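Local structure of CalG4 (Micromonospora echinospora, 3IA7) at residues A231-V236 / A296-C301; Q254-T259 / S355-V360; H262-I267 / Q287-H292; C301-T306 / V318-V323; E312-G317 / R374-D379. The protein is a member of the GT-B structural class, built from two Rossmann-like domains with parallel sheets, and occurs here as two subunits with bound calcium ions. One frame throughout, in Å; residues are numbered along the deposited sequence.

Contact 1: residues A231-V236 / A296-C301; sequences APVLLV and AHARAC. With CA (calcium ion), chain E.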
# COMPACT_ATOMS: atom_id res chain seq x y z
N ALA A 231 -2.24 -18.93 17.31
CA ALA A 231 -3.65 -19.11 16.89
C ALA A 231 -3.72 -19.34 15.37
O ALA A 231 -3.12 -18.58 14.63
CB ALA A 231 -4.51 -17.89 17.29
N PRO A 232 -4.43 -20.39 14.91
CA PRO A 232 -4.63 -20.57 13.46
C PRO A 232 -5.61 -19.49 13.00
O PRO A 232 -6.67 -19.32 13.61
CB PRO A 232 -5.27 -21.96 13.35
CG PRO A 232 -5.11 -22.60 14.71
CD PRO A 232 -5.11 -21.46 15.68
N VAL A 233 -5.19 -18.68 12.04
CA VAL A 233 -5.99 -17.51 11.66
C VAL A 233 -6.56 -17.77 10.25
O VAL A 233 -5.84 -18.20 9.35
CB VAL A 233 -5.18 -16.19 11.68
CG1 VAL A 233 -6.04 -15.01 11.15
CG2 VAL A 233 -4.68 -15.84 13.13
N LEU A 234 -7.85 -17.49 10.08
CA LEU A 234 -8.48 -17.48 8.79
C LEU A 234 -8.93 -16.09 8.42
O LEU A 234 -9.60 -15.41 9.23
CB LEU A 234 -9.69 -18.43 8.79
CG LEU A 234 -10.57 -18.47 7.52
CD1 LEU A 234 -9.84 -19.03 6.26
CD2 LEU A 234 -11.85 -19.23 7.76
N LEU A 235 -8.58 -15.64 7.21
CA LEU A 235 -9.19 -14.42 6.66
C LEU A 235 -10.30 -14.81 5.70
O LEU A 235 -10.10 -15.64 4.80
CB LEU A 235 -8.15 -13.53 5.94
CG LEU A 235 -8.67 -12.23 5.21
CD1 LEU A 235 -9.37 -11.34 6.16
CD2 LEU A 235 -7.53 -11.47 4.58
N VAL A 236 -11.45 -14.22 5.89
CA VAL A 236 -12.59 -14.41 5.01
C VAL A 236 -12.95 -13.07 4.35
O VAL A 236 -13.19 -12.06 5.04
CB VAL A 236 -13.85 -14.91 5.76
CG1 VAL A 236 -15.01 -15.09 4.74
CG2 VAL A 236 -13.55 -16.20 6.52
N ALA A 296 -0.50 -11.79 6.99
CA ALA A 296 0.83 -12.16 7.52
C ALA A 296 0.77 -13.24 8.60
O ALA A 296 1.76 -13.89 8.84
CB ALA A 296 1.63 -10.89 8.01
N HIS A 297 -0.37 -13.41 9.27
CA HIS A 297 -0.54 -14.40 10.34
C HIS A 297 -1.44 -15.55 9.89
O HIS A 297 -1.60 -16.53 10.60
CB HIS A 297 -1.13 -13.77 11.61
CG HIS A 297 -0.34 -12.60 12.11
ND1 HIS A 297 -0.58 -11.31 11.69
CD2 HIS A 297 0.70 -12.52 12.97
CE1 HIS A 297 0.28 -10.49 12.26
NE2 HIS A 297 1.06 -11.19 13.06
N ALA A 298 -2.10 -15.41 8.73
CA ALA A 298 -3.13 -16.37 8.33
C ALA A 298 -2.58 -17.75 7.90
O ALA A 298 -1.53 -17.83 7.26
CB ALA A 298 -4.01 -15.77 7.21
N ARG A 299 -3.34 -18.80 8.17
CA ARG A 299 -3.02 -20.15 7.67
C ARG A 299 -3.74 -20.41 6.37
O ARG A 299 -3.39 -21.33 5.63
CB ARG A 299 -3.51 -21.24 8.64
CG ARG A 299 -3.05 -21.18 10.04
CD ARG A 299 -1.73 -21.90 10.35
NE ARG A 299 -1.33 -21.63 11.73
CZ ARG A 299 -1.18 -22.54 12.69
NH1 ARG A 299 -1.39 -23.83 12.45
NH2 ARG A 299 -0.82 -22.16 13.91
N ALA A 300 -4.80 -19.64 6.12
CA ALA A 300 -5.59 -19.78 4.93
C ALA A 300 -6.40 -18.53 4.73
O ALA A 300 -6.64 -17.76 5.69
CB ALA A 300 -6.59 -21.00 5.03
N CYS A 301 -6.91 -18.40 3.51
CA CYS A 301 -7.84 -17.31 3.17
C CYS A 301 -9.01 -17.88 2.41
O CYS A 301 -8.81 -18.62 1.43
CB CYS A 301 -7.08 -16.27 2.30
SG CYS A 301 -8.13 -14.84 1.82
CA CA E . 2.77 -9.95 14.50
O HOH W 1 -2.32 -18.76 11.89
O HOH W 2 4.31 -11.67 14.48
O HOH W 3 2.18 -11.33 16.31
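Val233 O accepts the N-H of Arg299 at 2.8 Å; the bond is nearly straight (164° at the hydrogen) and lies in the carbonyl plane. Further along, Leu235 N gives a longer bond, 3.3 Å, to Ala300 O. The two strands thus run parallel, with Leu234 beside Ala300 and Leu235 beside Cys301. On one side of the sheet Leu234 CD1 rests 4.0 Å from Ala300 CB; on the other, Leu235 CG lies 4.3 Å from Cys301 SG. Where the pairing begins, the Arg299 chain bends at chi2 (-88°) and passes along Pro232, with one guanidinium face over Pro232 CA. A water stitches this end together: it donates to His297 O at 2.7 Å and to Ala231 O, and accepts from Val233 N. The His297 ring leads away from the strand, and its NE2 binds a calcium ion at 2.6 Å, the metal lying in the ring plane. ND1 is hydrogen-bonded to Ser293 O, which fixes the rotation of the imidazole. Gln225 OE1 and two waters also bind the metal, as do Glu46 OE2 and Leu42 O of the second subunit. The whole is a central parallel strand pair of a Rossmann-like GT-B domain, with an intersubunit calcium site at its border.

Contact 2: residues Q254-T259 / S355-V360; sequences QAFADT and SIREAV
Ala255 and Phe256, late in helix 246-256, pack against Ile356, Arg357 and Val360 of helix 353-365, two helices in contact on one face of the parallel sheet in a Rossmann-like domain. Both helices reach Leu234 of strand 233-237 beneath them, through Phe256 and Val360. The apolar contacts centre on the phenyl ring. Val360 CB meets the ring edge, 3.7 Å from Phe256 CZ and in the ring plane, whereas Ile356 CG2 comes obliquely to Phe256 CE2 at 3.9 Å, the two side chains crossing at about a right angle. Arg357 CB lies over one ring face, offset toward the rim. Next to the ring, Ala255 CB abuts Ile356 CB at 4.0 Å. Trp261 meets Phe256 edge-to-face from outside the two segments.

The polar contacts lie at the helix end. A type II turn from Phe256 to Thr259 is braced by Thr259 OG1, which donates to Phe256 O at 2.7 Å, while the methyl of Thr259 touches Arg357 CD. Arg357 starts out extended and then bends at chi3 (64°), which turns the guanidinium edge-on to the Ala255 carbonyl. Its NH1 donates to Ala255 O at 2.9 Å, with 158° at the hydrogen; the oxygen lies in the guanidinium plane, and the N-H meets a carbonyl lone pair.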
# COMPACT_ATOMS: atom_id res chain seq x y z
N GLN A 254 -20.34 -19.67 12.16
CA GLN A 254 -20.84 -20.95 12.70
C GLN A 254 -19.81 -22.08 12.53
O GLN A 254 -19.55 -22.84 13.46
CB GLN A 254 -22.22 -21.32 12.10
CG GLN A 254 -23.37 -20.41 12.61
CD GLN A 254 -24.63 -20.29 11.67
OE1 GLN A 254 -24.72 -20.89 10.59
NE2 GLN A 254 -25.58 -19.48 12.11
N ALA A 255 -19.19 -22.15 11.35
CA ALA A 255 -18.19 -23.16 11.03
C ALA A 255 -17.02 -23.25 12.04
O ALA A 255 -16.58 -24.33 12.37
CB ALA A 255 -17.67 -22.98 9.60
N PHE A 256 -16.55 -22.12 12.54
CA PHE A 256 -15.37 -22.11 13.42
C PHE A 256 -15.64 -21.80 14.92
O PHE A 256 -14.70 -21.74 15.73
CB PHE A 256 -14.26 -21.19 12.83
CG PHE A 256 -13.81 -21.62 11.45
CD1 PHE A 256 -12.80 -22.59 11.30
CD2 PHE A 256 -14.45 -21.11 10.30
CE1 PHE A 256 -12.41 -23.03 10.02
CE2 PHE A 256 -14.09 -21.56 9.01
CZ PHE A 256 -13.06 -22.50 8.88
N ALA A 257 -16.91 -21.62 15.29
CA ALA A 257 -17.29 -21.51 16.70
C ALA A 257 -16.80 -22.74 17.50
O ALA A 257 -16.93 -23.89 17.05
CB ALA A 257 -18.83 -21.38 16.85
N ASP A 258 -16.21 -22.51 18.67
CA ASP A 258 -15.75 -23.63 19.54
C ASP A 258 -14.74 -24.53 18.79
O ASP A 258 -14.81 -25.76 18.87
CB ASP A 258 -16.93 -24.47 20.11
CG ASP A 258 -17.92 -23.64 20.94
OD1 ASP A 258 -17.53 -23.12 22.02
OD2 ASP A 258 -19.10 -23.53 20.53
N THR A 259 -13.86 -23.89 18.02
CA THR A 259 -12.63 -24.50 17.44
C THR A 259 -11.51 -23.51 17.83
O THR A 259 -11.81 -22.37 18.15
CB THR A 259 -12.62 -24.53 15.87
OG1 THR A 259 -12.49 -23.20 15.38
CG2 THR A 259 -13.88 -25.18 15.27
N SER A 355 -19.14 -28.10 6.18
CA SER A 355 -18.44 -28.17 4.92
C SER A 355 -17.34 -27.12 4.81
O SER A 355 -16.23 -27.39 4.34
CB SER A 355 -19.43 -28.04 3.76
OG SER A 355 -18.70 -28.00 2.54
N ILE A 356 -17.64 -25.90 5.27
CA ILE A 356 -16.66 -24.80 5.24
C ILE A 356 -15.46 -25.11 6.13
O ILE A 356 -14.31 -25.00 5.71
CB ILE A 356 -17.30 -23.47 5.68
CG1 ILE A 356 -18.36 -23.02 4.68
CG2 ILE A 356 -16.27 -22.33 5.81
CD1 ILE A 356 -19.29 -21.94 5.26
N ARG A 357 -15.73 -25.50 7.37
CA ARG A 357 -14.63 -25.80 8.32
C ARG A 357 -13.73 -26.93 7.80
O ARG A 357 -12.49 -26.78 7.79
CB ARG A 357 -15.18 -26.09 9.72
CG ARG A 357 -14.15 -26.70 10.68
CD ARG A 357 -14.78 -27.22 11.97
NE ARG A 357 -15.73 -28.35 11.81
CZ ARG A 357 -17.05 -28.25 11.89
NH1 ARG A 357 -17.62 -27.05 12.11
NH2 ARG A 357 -17.83 -29.35 11.75
N GLU A 358 -14.33 -28.03 7.35
CA GLU A 358 -13.53 -29.19 6.86
C GLU A 358 -12.71 -28.83 5.62
O GLU A 358 -11.54 -29.20 5.50
CB GLU A 358 -14.39 -30.46 6.64
CG GLU A 358 -15.09 -30.98 7.91
CD GLU A 358 -15.98 -32.21 7.67
OE1 GLU A 358 -16.20 -32.60 6.51
OE2 GLU A 358 -16.46 -32.79 8.66
N ALA A 359 -13.31 -28.08 4.70
CA ALA A 359 -12.59 -27.63 3.51
C ALA A 359 -11.37 -26.77 3.85
O ALA A 359 -10.28 -26.92 3.27
CB ALA A 359 -13.57 -26.86 2.58
N VAL A 360 -11.55 -25.84 4.77
CA VAL A 360 -10.45 -24.95 5.17
C VAL A 360 -9.39 -25.77 5.91
O VAL A 360 -8.18 -25.58 5.70
CB VAL A 360 -10.98 -23.79 6.06
CG1 VAL A 360 -9.83 -23.07 6.79
CG2 VAL A 360 -11.85 -22.77 5.20

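Contact 3: residues H262-I267 / Q287-H292; sequences HVVMAI and QWIPFH
Gln287, whose side-chain NE2 is hydrogen-bonded to Leu271 O, brings its backbone and CG up to Ile267: Ile267 CG1 lies 4.0 Å from Gln287 CA and 4.3 Å from Gln287 CG. That polar anchor ties down the end of the glutamine, while what passes between the two segments is apolar. From this meeting point the chains diverge, their touching parts running 129° apart. Gln287 meets Ile267, and every second residue after it, Ile289 and then Phe291, touches Ala266, with Ile289 reaching Val264 as well.

Ile289 uses both of its branches. With CG1 anti to the backbone N (chi1 -171°), this arm reaches Val264 CG1 at 3.9 Å, the two side chains crossing at a slant; the CG2 methyl instead packs on Ala266 CB at 3.8 Å. Phe291 offers Ala266 a ring edge: its CE1 approaches Ala266 CB to 3.5 Å, with the methyl carbon near the ring plane. Ala266 CB thus meets an isoleucine methyl and a phenyl edge next to each other on one side.

Strand 262-266 lies between strands 233-237 and 283-286 in the parallel sheet, and segment 287-292 leads from the latter over the sheet into helix 291-295, with Pro290 as N-cap. Phe291 also touches Leu235 and Ser237, and the second subunit adjoins the outer side, where Trp288 NE1 bonds to Pro222 O of that chain.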
# COMPACT_ATOMS: atom_id res chain seq x y z
N HIS A 262 -9.11 -18.50 14.88
CA HIS A 262 -9.56 -17.10 15.00
C HIS A 262 -9.88 -16.61 13.61
O HIS A 262 -8.99 -16.63 12.70
CB HIS A 262 -8.53 -16.20 15.65
CG HIS A 262 -9.03 -14.79 15.85
ND1 HIS A 262 -9.79 -14.42 16.94
CD2 HIS A 262 -8.92 -13.69 15.08
CE1 HIS A 262 -10.10 -13.13 16.85
NE2 HIS A 262 -9.60 -12.68 15.72
N VAL A 263 -11.11 -16.14 13.42
CA VAL A 263 -11.60 -15.81 12.06
C VAL A 263 -11.78 -14.28 11.94
O VAL A 263 -12.46 -13.65 12.79
CB VAL A 263 -12.94 -16.56 11.73
CG1 VAL A 263 -13.49 -16.15 10.31
CG2 VAL A 263 -12.72 -18.11 11.84
N VAL A 264 -11.18 -13.71 10.91
CA VAL A 264 -11.39 -12.29 10.59
C VAL A 264 -12.19 -12.19 9.30
O VAL A 264 -11.75 -12.70 8.26
CB VAL A 264 -10.07 -11.51 10.44
CG1 VAL A 264 -10.36 -10.03 10.10
CG2 VAL A 264 -9.20 -11.67 11.69
N MSE A 265 -13.37 -11.58 9.39
CA MSE A 265 -14.24 -11.47 8.23
C MSE A 265 -14.29 -10.02 7.80
O MSE A 265 -14.67 -9.15 8.59
CB MSE A 265 -15.64 -12.05 8.48
CG MSE A 265 -15.60 -13.38 9.28
SE MSE A 265 -17.23 -14.36 9.08
CE MSE A 265 -18.34 -13.12 10.20
N ALA A 266 -13.89 -9.76 6.55
CA ALA A 266 -13.98 -8.42 5.94
C ALA A 266 -15.22 -8.42 5.05
O ALA A 266 -15.28 -9.15 4.04
CB ALA A 266 -12.76 -8.13 5.10
N ILE A 267 -16.21 -7.62 5.43
CA ILE A 267 -17.53 -7.71 4.82
C ILE A 267 -17.83 -6.56 3.83
O ILE A 267 -18.87 -6.53 3.20
CB ILE A 267 -18.67 -7.89 5.88
CG1 ILE A 267 -18.94 -6.56 6.64
CG2 ILE A 267 -18.39 -9.06 6.81
CD1 ILE A 267 -20.09 -6.66 7.65
N GLN A 287 -16.15 -3.98 8.28
CA GLN A 287 -16.30 -3.55 6.90
C GLN A 287 -14.96 -3.51 6.18
O GLN A 287 -14.87 -3.98 5.05
CB GLN A 287 -17.00 -2.20 6.81
CG GLN A 287 -18.51 -2.27 7.19
CD GLN A 287 -19.27 -1.00 6.81
OE1 GLN A 287 -18.70 0.09 6.75
NE2 GLN A 287 -20.55 -1.15 6.52
N TRP A 288 -13.94 -2.93 6.84
CA TRP A 288 -12.56 -2.90 6.38
C TRP A 288 -11.60 -3.44 7.45
O TRP A 288 -11.74 -3.19 8.64
CB TRP A 288 -12.13 -1.49 6.03
CG TRP A 288 -12.61 -1.09 4.65
CD1 TRP A 288 -12.01 -1.40 3.45
CD2 TRP A 288 -13.79 -0.38 4.33
NE1 TRP A 288 -12.73 -0.90 2.40
CE2 TRP A 288 -13.84 -0.28 2.91
CE3 TRP A 288 -14.78 0.26 5.09
CZ2 TRP A 288 -14.85 0.40 2.26
CZ3 TRP A 288 -15.75 0.87 4.45
CH2 TRP A 288 -15.79 0.97 3.04
N ILE A 289 -10.57 -4.11 6.98
CA ILE A 289 -9.50 -4.61 7.83
C ILE A 289 -8.20 -4.42 7.04
O ILE A 289 -8.24 -4.40 5.81
CB ILE A 289 -9.80 -6.09 8.26
CG1 ILE A 289 -8.82 -6.56 9.33
CG2 ILE A 289 -9.73 -7.06 7.07
CD1 ILE A 289 -8.76 -5.66 10.50
N PRO A 290 -7.02 -4.30 7.72
CA PRO A 290 -5.86 -4.25 6.81
C PRO A 290 -5.49 -5.67 6.39
O PRO A 290 -5.05 -6.46 7.24
CB PRO A 290 -4.77 -3.57 7.67
CG PRO A 290 -5.19 -3.79 9.14
CD PRO A 290 -6.63 -4.29 9.15
N PHE A 291 -5.72 -6.01 5.10
CA PHE A 291 -5.54 -7.40 4.66
C PHE A 291 -4.14 -7.91 4.94
O PHE A 291 -4.00 -9.01 5.41
CB PHE A 291 -5.89 -7.68 3.17
CG PHE A 291 -7.36 -7.75 2.87
CD1 PHE A 291 -8.31 -7.85 3.87
CD2 PHE A 291 -7.79 -7.72 1.55
CE1 PHE A 291 -9.67 -7.90 3.57
CE2 PHE A 291 -9.17 -7.77 1.23
CZ PHE A 291 -10.11 -7.86 2.26
N HIS A 292 -3.11 -7.10 4.66
CA HIS A 292 -1.73 -7.56 4.82
C HIS A 292 -1.41 -8.01 6.25
O HIS A 292 -0.74 -9.02 6.44
CB HIS A 292 -0.70 -6.54 4.35
CG HIS A 292 0.63 -7.15 4.03
ND1 HIS A 292 0.76 -8.38 3.42
CD2 HIS A 292 1.89 -6.71 4.26
CE1 HIS A 292 2.04 -8.67 3.27
NE2 HIS A 292 2.75 -7.67 3.77

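Contact 4: residues C301-T306 / V318-V323; sequences CLTHGT and VPLVLV
Leu302 CD1 fills the angle between two valines, 3.8 Å from Val321 CG1 and 4.0 Å from Val323 CG1; Leu302 CG is anti to the backbone N (chi1 173°). On the reverse side of the sheet, Thr303 and Leu322 lie side by side and point the same way; their methyls are tight, Thr303 CG2 to Leu322 CD2 being 3.4 Å. Leu322 CD2 also reaches Gly305 CA, where the chain leaves the strand with a positive phi (99°). At the other end Val318 CG1 packs on Cys301 CB at 3.9 Å.

The backbones between these faces run parallel, the strand axes 23° apart. Cys301 N donates to Pro319 O, and Cys301 O accepts from Val321 N at 2.8 Å; Thr303 N then donates to Val321 O at 2.9 Å, and Thr303 O accepts from Val323 N at 2.8 Å. At the polar edge, His304 ND1 makes weak bonds to Thr303 OG1 and to Ser237 O.

Helix 307-315 provides the beta-alpha-beta crossover between the two strands and packs on Leu320 and Thr303. Helices 246-256 and 353-365 cover the Leu302 and Val321 side, and strands 233-237 and 343-345 continue the sheet beyond the pair.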
# COMPACT_ATOMS: atom_id res chain seq x y z
N CYS A 301 -6.91 -18.40 3.51
CA CYS A 301 -7.84 -17.31 3.17
C CYS A 301 -9.01 -17.88 2.41
O CYS A 301 -8.81 -18.62 1.43
CB CYS A 301 -7.08 -16.27 2.30
SG CYS A 301 -8.13 -14.84 1.82
N LEU A 302 -10.23 -17.51 2.79
CA LEU A 302 -11.40 -17.94 2.11
C LEU A 302 -11.92 -16.73 1.37
O LEU A 302 -12.31 -15.73 2.01
CB LEU A 302 -12.46 -18.43 3.13
CG LEU A 302 -13.87 -18.79 2.65
CD1 LEU A 302 -13.93 -19.93 1.63
CD2 LEU A 302 -14.70 -19.16 3.88
N THR A 303 -11.96 -16.80 0.05
CA THR A 303 -12.17 -15.59 -0.76
C THR A 303 -12.90 -15.89 -2.04
O THR A 303 -13.05 -17.06 -2.41
CB THR A 303 -10.81 -14.85 -1.07
OG1 THR A 303 -11.09 -13.63 -1.76
CG2 THR A 303 -9.91 -15.67 -1.96
N HIS A 304 -13.41 -14.84 -2.70
CA HIS A 304 -14.11 -14.96 -3.99
C HIS A 304 -13.17 -15.30 -5.18
O HIS A 304 -13.58 -15.93 -6.15
CB HIS A 304 -14.95 -13.70 -4.28
CG HIS A 304 -14.17 -12.42 -4.16
ND1 HIS A 304 -13.37 -12.13 -3.07
CD2 HIS A 304 -14.08 -11.35 -4.99
CE1 HIS A 304 -12.79 -10.95 -3.25
NE2 HIS A 304 -13.22 -10.45 -4.40
N GLY A 305 -11.92 -14.89 -5.12
CA GLY A 305 -10.98 -15.38 -6.14
C GLY A 305 -10.70 -14.43 -7.31
O GLY A 305 -10.21 -14.86 -8.34
N THR A 306 -11.04 -13.15 -7.15
CA THR A 306 -10.61 -12.14 -8.11
C THR A 306 -9.06 -12.10 -8.14
O THR A 306 -8.42 -12.37 -7.11
CB THR A 306 -11.16 -10.74 -7.74
OG1 THR A 306 -10.82 -10.45 -6.37
CG2 THR A 306 -12.68 -10.73 -7.88
N VAL A 318 -0.10 -17.42 1.61
CA VAL A 318 -1.31 -18.01 2.22
C VAL A 318 -2.11 -18.75 1.18
O VAL A 318 -2.53 -18.13 0.18
CB VAL A 318 -2.23 -16.91 2.79
CG1 VAL A 318 -3.54 -17.49 3.41
CG2 VAL A 318 -1.46 -16.10 3.84
N PRO A 319 -2.37 -20.04 1.42
CA PRO A 319 -3.18 -20.81 0.48
C PRO A 319 -4.68 -20.45 0.54
O PRO A 319 -5.17 -19.96 1.56
CB PRO A 319 -2.94 -22.29 0.90
CG PRO A 319 -2.65 -22.22 2.36
CD PRO A 319 -1.93 -20.85 2.59
N LEU A 320 -5.41 -20.69 -0.55
CA LEU A 320 -6.80 -20.16 -0.67
C LEU A 320 -7.86 -21.27 -0.69
O LEU A 320 -7.64 -22.35 -1.27
CB LEU A 320 -6.93 -19.34 -1.96
CG LEU A 320 -6.23 -17.98 -2.03
CD1 LEU A 320 -4.88 -18.06 -1.43
CD2 LEU A 320 -6.10 -17.58 -3.47
N VAL A 321 -9.01 -20.99 -0.09
CA VAL A 321 -10.22 -21.71 -0.44
C VAL A 321 -11.10 -20.68 -1.17
O VAL A 321 -11.30 -19.56 -0.67
CB VAL A 321 -10.94 -22.29 0.77
CG1 VAL A 321 -12.22 -23.05 0.34
CG2 VAL A 321 -9.97 -23.24 1.55
N LEU A 322 -11.52 -21.04 -2.37
CA LEU A 322 -12.23 -20.14 -3.27
C LEU A 322 -13.73 -20.41 -3.28
O LEU A 322 -14.17 -21.57 -3.27
CB LEU A 322 -11.65 -20.26 -4.68
CG LEU A 322 -10.23 -19.66 -4.81
CD1 LEU A 322 -9.89 -19.39 -6.24
CD2 LEU A 322 -9.96 -18.36 -4.05
N VAL A 323 -14.51 -19.33 -3.30
CA VAL A 323 -15.95 -19.40 -3.53
C VAL A 323 -16.28 -18.44 -4.70
O VAL A 323 -16.79 -17.32 -4.51
CB VAL A 323 -16.69 -19.15 -2.22
CG1 VAL A 323 -16.57 -20.40 -1.28
CG2 VAL A 323 -16.20 -17.89 -1.49

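Contact 5: residues E312-G317 / R374-D379; sequences EAFAAG and RRMQRD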
# COMPACT_ATOMS: atom_id res chain seq x y z
N GLU A 312 -2.77 -11.02 -3.58
CA GLU A 312 -2.56 -10.53 -2.22
C GLU A 312 -2.28 -11.69 -1.23
O GLU A 312 -1.29 -11.61 -0.46
CB GLU A 312 -3.78 -9.78 -1.73
CG GLU A 312 -3.51 -8.86 -0.60
CD GLU A 312 -3.20 -7.49 -1.11
OE1 GLU A 312 -4.17 -6.78 -1.49
OE2 GLU A 312 -1.99 -7.14 -1.17
N ALA A 313 -3.13 -12.72 -1.25
CA ALA A 313 -2.95 -13.95 -0.46
C ALA A 313 -1.60 -14.61 -0.80
O ALA A 313 -0.77 -14.88 0.09
CB ALA A 313 -4.14 -14.97 -0.66
N PHE A 314 -1.33 -14.79 -2.09
CA PHE A 314 -0.07 -15.45 -2.41
C PHE A 314 1.18 -14.61 -2.04
O PHE A 314 2.16 -15.20 -1.66
CB PHE A 314 -0.04 -15.83 -3.88
CG PHE A 314 -1.11 -16.83 -4.26
CD1 PHE A 314 -1.68 -17.70 -3.32
CD2 PHE A 314 -1.53 -16.87 -5.57
CE1 PHE A 314 -2.65 -18.64 -3.69
CE2 PHE A 314 -2.47 -17.76 -5.97
CZ PHE A 314 -3.07 -18.65 -5.04
N ALA A 315 1.12 -13.26 -2.15
CA ALA A 315 2.23 -12.37 -1.70
C ALA A 315 2.64 -12.70 -0.26
O ALA A 315 3.79 -12.54 0.12
CB ALA A 315 1.85 -10.87 -1.78
N ALA A 316 1.66 -13.13 0.54
CA ALA A 316 1.94 -13.48 1.93
C ALA A 316 2.15 -14.99 2.15
O ALA A 316 2.24 -15.45 3.32
CB ALA A 316 0.84 -12.92 2.87
N GLY A 317 2.17 -15.77 1.06
CA GLY A 317 2.29 -17.25 1.12
C GLY A 317 1.11 -17.94 1.80
O GLY A 317 1.29 -18.98 2.39
N ARG A 374 4.23 -21.20 -1.53
CA ARG A 374 5.49 -20.55 -1.15
C ARG A 374 6.37 -20.22 -2.39
O ARG A 374 6.99 -19.16 -2.44
CB ARG A 374 6.24 -21.39 -0.13
CG ARG A 374 5.59 -21.23 1.21
CD ARG A 374 6.37 -21.85 2.30
NE ARG A 374 5.57 -21.92 3.52
CZ ARG A 374 5.82 -22.77 4.50
NH1 ARG A 374 6.82 -23.63 4.36
NH2 ARG A 374 5.08 -22.78 5.59
N ARG A 375 6.38 -21.11 -3.38
CA ARG A 375 7.04 -20.83 -4.67
C ARG A 375 6.38 -19.66 -5.37
O ARG A 375 7.07 -18.76 -5.92
CB ARG A 375 7.08 -22.09 -5.56
CG ARG A 375 8.15 -23.13 -5.13
CD ARG A 375 9.32 -23.22 -6.18
NE ARG A 375 9.82 -24.60 -6.33
CZ ARG A 375 10.37 -25.11 -7.44
NH1 ARG A 375 10.50 -24.36 -8.54
NH2 ARG A 375 10.78 -26.37 -7.45
N MSE A 376 5.05 -19.61 -5.33
CA MSE A 376 4.33 -18.45 -5.94
C MSE A 376 4.64 -17.14 -5.20
O MSE A 376 4.76 -16.10 -5.83
CB MSE A 376 2.78 -18.67 -5.95
CG MSE A 376 1.99 -17.48 -6.59
SE MSE A 376 2.54 -17.17 -8.47
CE MSE A 376 1.86 -18.68 -9.42
N GLN A 377 4.73 -17.20 -3.88
CA GLN A 377 5.13 -16.03 -3.08
C GLN A 377 6.49 -15.47 -3.53
O GLN A 377 6.66 -14.24 -3.66
CB GLN A 377 5.18 -16.38 -1.58
CG GLN A 377 5.71 -15.26 -0.65
CD GLN A 377 5.68 -15.68 0.83
OE1 GLN A 377 5.88 -16.84 1.15
NE2 GLN A 377 5.47 -14.73 1.73
N ARG A 378 7.44 -16.36 -3.74
CA ARG A 378 8.78 -15.95 -4.20
C ARG A 378 8.71 -15.33 -5.60
O ARG A 378 9.35 -14.30 -5.81
CB ARG A 378 9.79 -17.12 -4.05
CG ARG A 378 10.15 -17.44 -2.52
CD ARG A 378 10.47 -16.14 -1.69
NE ARG A 378 9.86 -16.10 -0.33
CZ ARG A 378 10.13 -15.21 0.63
NH1 ARG A 378 11.05 -14.26 0.45
NH2 ARG A 378 9.52 -15.29 1.81
N ASP A 379 7.91 -15.93 -6.50
CA ASP A 379 7.69 -15.37 -7.85
C ASP A 379 7.19 -13.94 -7.76
O ASP A 379 7.79 -13.03 -8.35
CB ASP A 379 6.72 -16.25 -8.66
CG ASP A 379 7.31 -17.59 -9.00
OD1 ASP A 379 8.51 -17.83 -8.77
OD2 ASP A 379 6.56 -18.43 -9.50
O HOH W 4 5.20 -14.85 4.61
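Gln377 carries this contact by lying along the end of helix 307-315. The course of the backbone sets its CB 3.2 Å from Phe314 O. From there CG is anti to the backbone N (chi1 175°) and the chain stays extended at chi2, which carries the amide on to Ala315 and Gly317, where the helix closes. There NE2 donates to Ala315 O at 3.2 Å. This bond is bent, 140° at the hydrogen, and the nitrogen stands above the carbonyl plane rather than on a lone pair; the oxygen is likewise tilted from the plane of the glutamine amide. A water accepts from the same NE2 at 2.9 Å and donates to Ala316 O, giving the amide a second route to the helix terminus.

The apolar half pairs Phe314 with Met376, a selenomethionine. Met376 CG is placed 3.7 Å from Phe314 CD2, approaching the ring obliquely, and bends at chi2 and chi3 carry the selenium onward from this touching point. Ile380 and Val373 of the same helix also touch Phe314, and Leu320 of the sheet meets it too.

Gly317 ends helix 307-315 with a positive phi (64°), and Gly317 N bonds back to Phe314 O at 2.8 Å. With Val318 N probably bonded to Ala313 O, this is a Schellman motif, here packed against helix 367-381 where the crossover helix turns toward strand 320-322.

Segment 231-236 opens the series, followed by 254-259 and 262-267. Contact 3 closes first, at 287-292, and lies wholly within the loops of contacts 1 and 2. Contact 1 closes next, at 296-301, crossing contact 2. Cys301 then passes straight into contact 4, which follows contact 1 in series and closes at 318-323, within the span of contact 2. Contact 5 starts at 312-317, before contact 4 has closed, and so crosses it. Contact 2 closes at 355-360 and contact 5 last, at 374-379, so these two also cross. Contacts 1 and 4 join neighbouring strands of the parallel sheet, contact 3 lays the segment leading into helix 291-295 on it, and contacts 2 and 5 join helices.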